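PDB 2YIK: endoglucanase from Clostridium thermocellum, which probably hydrolyses internal beta-1,4-glucosidic bonds of cellulose. Local coordinates for residues N54-G59 against D71-D76. Numbering follows the deposited sequence.
Sequences NMCGTG and DCHVYD. With ZN (zinc ion), chain E.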
ATOM      1  N   ASN A  54      -1.780  -5.623  12.353  1.00 26.38           N
ATOM      2  CA  ASN A  54      -2.580  -6.307  11.342  1.00 27.23           C
ATOM      3  C   ASN A  54      -1.941  -7.553  10.736  1.00 27.39           C
ATOM      4  O   ASN A  54      -2.495  -8.134   9.805  1.00 27.41           O
ATOM      5  CB  ASN A  54      -2.965  -5.352  10.198  1.00 27.12           C
ATOM      6  CG  ASN A  54      -4.159  -4.466  10.537  1.00 27.12           C
ATOM      7  OD1 ASN A  54      -4.928  -4.071   9.655  1.00 29.21           O
ATOM      8  ND2 ASN A  54      -4.307  -4.136  11.810  1.00 24.78           N
ATOM      9  N   MET A  55      -0.779  -7.961  11.237  1.00 28.11           N
ATOM     10  CA  MET A  55      -0.141  -9.166  10.709  1.00 28.71           C
ATOM     11  C   MET A  55      -1.076 -10.365  10.881  1.00 28.44           C
ATOM     12  O   MET A  55      -1.751 -10.509  11.896  1.00 27.91           O
ATOM     13  CB  MET A  55       1.196  -9.414  11.402  1.00 30.15           C
ATOM     14  CG  MET A  55       2.249  -8.406  10.977  1.00 30.13           C
ATOM     15  SD  MET A  55       3.858  -8.670  11.735  1.00 32.17           S
ATOM     16  CE  MET A  55       4.884  -7.643  10.669  1.00 28.89           C
ATOM     17  N   CYS A  56      -1.099 -11.224   9.872  1.00 27.69           N
ATOM     18  CA  CYS A  56      -1.986 -12.374   9.850  1.00 27.87           C
ATOM     19  C   CYS A  56      -1.239 -13.683   9.582  1.00 27.91           C
ATOM     20  O   CYS A  56      -0.146 -13.679   9.015  1.00 28.09           O
ATOM     21  CB  CYS A  56      -3.038 -12.115   8.760  1.00 27.57           C
ATOM     22  SG  CYS A  56      -4.307 -13.356   8.488  1.00 28.44           S
ATOM     23  N   GLY A  57      -1.821 -14.799  10.011  1.00 28.14           N
ATOM     24  CA  GLY A  57      -1.206 -16.093   9.759  1.00 29.01           C
ATOM     25  C   GLY A  57      -0.387 -16.758  10.848  1.00 30.40           C
ATOM     26  O   GLY A  57      -0.504 -16.439  12.029  1.00 30.06           O
ATOM     27  N   THR A  58       0.461 -17.689  10.420  1.00 31.27           N
ATOM     28  CA  THR A  58       1.319 -18.460  11.311  1.00 32.72           C
ATOM     29  C   THR A  58       2.624 -17.762  11.683  1.00 32.88           C
ATOM     30  O   THR A  58       3.400 -18.277  12.484  1.00 33.29           O
ATOM     31  CB  THR A  58       1.665 -19.825  10.677  1.00 33.37           C
ATOM     32  OG1 THR A  58       2.326 -19.624   9.421  1.00 33.49           O
ATOM     33  CG2 THR A  58       0.400 -20.633  10.447  1.00 33.62           C
ATOM     34  N   GLY A  59       2.871 -16.592  11.110  1.00 32.54           N
ATOM     35  CA  GLY A  59       4.104 -15.902  11.432  1.00 31.03           C
ATOM     36  C   GLY A  59       3.966 -14.651  12.275  1.00 30.97           C
ATOM     37  O   GLY A  59       4.922 -13.885  12.385  1.00 29.11           O
ATOM     38  N   ASP A  71      -0.501 -15.575  16.444  1.00 33.65           N
ATOM     39  CA  ASP A  71      -0.902 -16.209  15.190  1.00 33.05           C
ATOM     40  C   ASP A  71      -2.418 -16.223  15.059  1.00 32.19           C
ATOM     41  O   ASP A  71      -3.128 -16.446  16.036  1.00 31.91           O
ATOM     42  CB  ASP A  71      -0.382 -17.651  15.116  1.00 33.41           C
ATOM     43  CG  ASP A  71       1.125 -17.724  15.037  1.00 33.94           C
ATOM     44  OD1 ASP A  71       1.759 -16.677  14.824  1.00 33.88           O
ATOM     45  OD2 ASP A  71       1.684 -18.834  15.178  1.00 37.28           O
ATOM     46  N   CYS A  72      -2.912 -15.995  13.846  1.00 30.63           N
ATOM     47  CA  CYS A  72      -4.352 -15.976  13.616  1.00 29.79           C
ATOM     48  C   CYS A  72      -4.717 -16.570  12.265  1.00 29.51           C
ATOM     49  O   CYS A  72      -3.883 -16.629  11.362  1.00 29.85           O
ATOM     50  CB  CYS A  72      -4.874 -14.541  13.684  1.00 29.44           C
ATOM     51  SG  CYS A  72      -4.005 -13.427  12.556  1.00 29.45           S
ATOM     52  N   HIS A  73      -5.978 -16.977  12.135  1.00 28.61           N
ATOM     53  CA  HIS A  73      -6.494 -17.579  10.910  1.00 30.26           C
ATOM     54  C   HIS A  73      -5.468 -18.553  10.352  1.00 30.92           C
ATOM     55  O   HIS A  73      -5.230 -18.604   9.142  1.00 30.20           O
ATOM     56  CB  HIS A  73      -6.817 -16.490   9.883  1.00 27.67           C
ATOM     57  CG  HIS A  73      -7.650 -15.378  10.441  1.00 28.32           C
ATOM     58  ND1 HIS A  73      -7.126 -14.153  10.790  1.00 26.08           N
ATOM     59  CD2 HIS A  73      -8.961 -15.337  10.787  1.00 28.03           C
ATOM     60  CE1 HIS A  73      -8.072 -13.406  11.330  1.00 27.12           C
ATOM     61  NE2 HIS A  73      -9.194 -14.102  11.340  1.00 27.51           N
ATOM     62  N   VAL A  74      -4.863 -19.336  11.244  1.00 30.37           N
ATOM     63  CA  VAL A  74      -3.855 -20.290  10.816  1.00 31.50           C
ATOM     64  C   VAL A  74      -4.427 -21.352   9.878  1.00 31.10           C
ATOM     65  O   VAL A  74      -3.675 -22.024   9.177  1.00 32.02           O
ATOM     66  CB  VAL A  74      -3.141 -20.952  12.028  1.00 31.96           C
ATOM     67  CG1 VAL A  74      -2.473 -19.872  12.881  1.00 29.70           C
ATOM     68  CG2 VAL A  74      -4.131 -21.764  12.858  1.00 33.33           C
ATOM     69  N   TYR A  75      -5.748 -21.503   9.837  1.00 30.78           N
ATOM     70  CA  TYR A  75      -6.318 -22.484   8.921  1.00 30.34           C
ATOM     71  C   TYR A  75      -6.160 -22.025   7.468  1.00 30.13           C
ATOM     72  O   TYR A  75      -6.396 -22.801   6.540  1.00 30.09           O
ATOM     73  CB  TYR A  75      -7.795 -22.784   9.239  1.00 30.70           C
ATOM     74  CG  TYR A  75      -8.683 -21.592   9.515  1.00 30.99           C
ATOM     75  CD1 TYR A  75      -8.648 -20.944  10.751  1.00 31.29           C
ATOM     76  CD2 TYR A  75      -9.605 -21.147   8.562  1.00 30.64           C
ATOM     77  CE1 TYR A  75      -9.518 -19.885  11.038  1.00 30.36           C
ATOM     78  CE2 TYR A  75     -10.477 -20.091   8.835  1.00 30.66           C
ATOM     79  CZ  TYR A  75     -10.430 -19.468  10.077  1.00 30.56           C
ATOM     80  OH  TYR A  75     -11.312 -18.450  10.369  1.00 30.28           O
ATOM     81  N   ASP A  76      -5.758 -20.762   7.282  1.00 29.00           N
ATOM     82  CA  ASP A  76      -5.512 -20.200   5.948  1.00 28.34           C
ATOM     83  C   ASP A  76      -4.370 -21.004   5.331  1.00 28.63           C
ATOM     84  O   ASP A  76      -4.280 -21.148   4.109  1.00 28.63           O
ATOM     85  CB  ASP A  76      -5.027 -18.741   6.021  1.00 28.35           C
ATOM     86  CG  ASP A  76      -6.130 -17.746   6.350  1.00 29.84           C
ATOM     87  OD1 ASP A  76      -7.322 -18.122   6.379  1.00 27.69           O
ATOM     88  OD2 ASP A  76      -5.781 -16.562   6.568  1.00 30.80           O
TER
HETATM   89 ZN    ZN E1533      -5.334 -13.137  10.675  1.00 31.23          ZN
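C56 on one loop and C72 and H73 on the other bind a single zinc ion. The site is a four-ligand Cys2His2 zinc site in the family 9 catalytic domain, and H115 supplies the fourth ligand. It ties together the loops on the two sides of helix 60-63. C56 SG lies 2.4 Å from the zinc. C72 SG is 2.3 Å from the zinc. H73 ND1 binds the zinc at 2.1 Å, while its NE2 is hydrogen-bonded to D200. Zinc at ND1 and D200 at NE2 together probably hold the H73 ring in its rotation. C56 extends its sulfur away from its own backbone N (chi1 -179°), while C72 folds its sulfur back over its backbone (chi1 55°), and the two meet at the metal from different loops. D76 OD2 comes within 4.0 Å of C56 SG, and OD1 of the same carboxylate forms a salt bridge with R204.

Backbone bonds join the loops beside the metal. C72 N donates to G57 O at 3.0 Å. G57 N makes two weak bonds, to C72 O and to the zinc-bound C72 SG. The bond from G57 N to C72 SG is long, at 3.6 Å, and may slightly ease the negative charge on the sulfur.

Apolar contact is small. T58 CG2 meets V74 CG1 at 3.8 Å, where the two side chains pass at a slant.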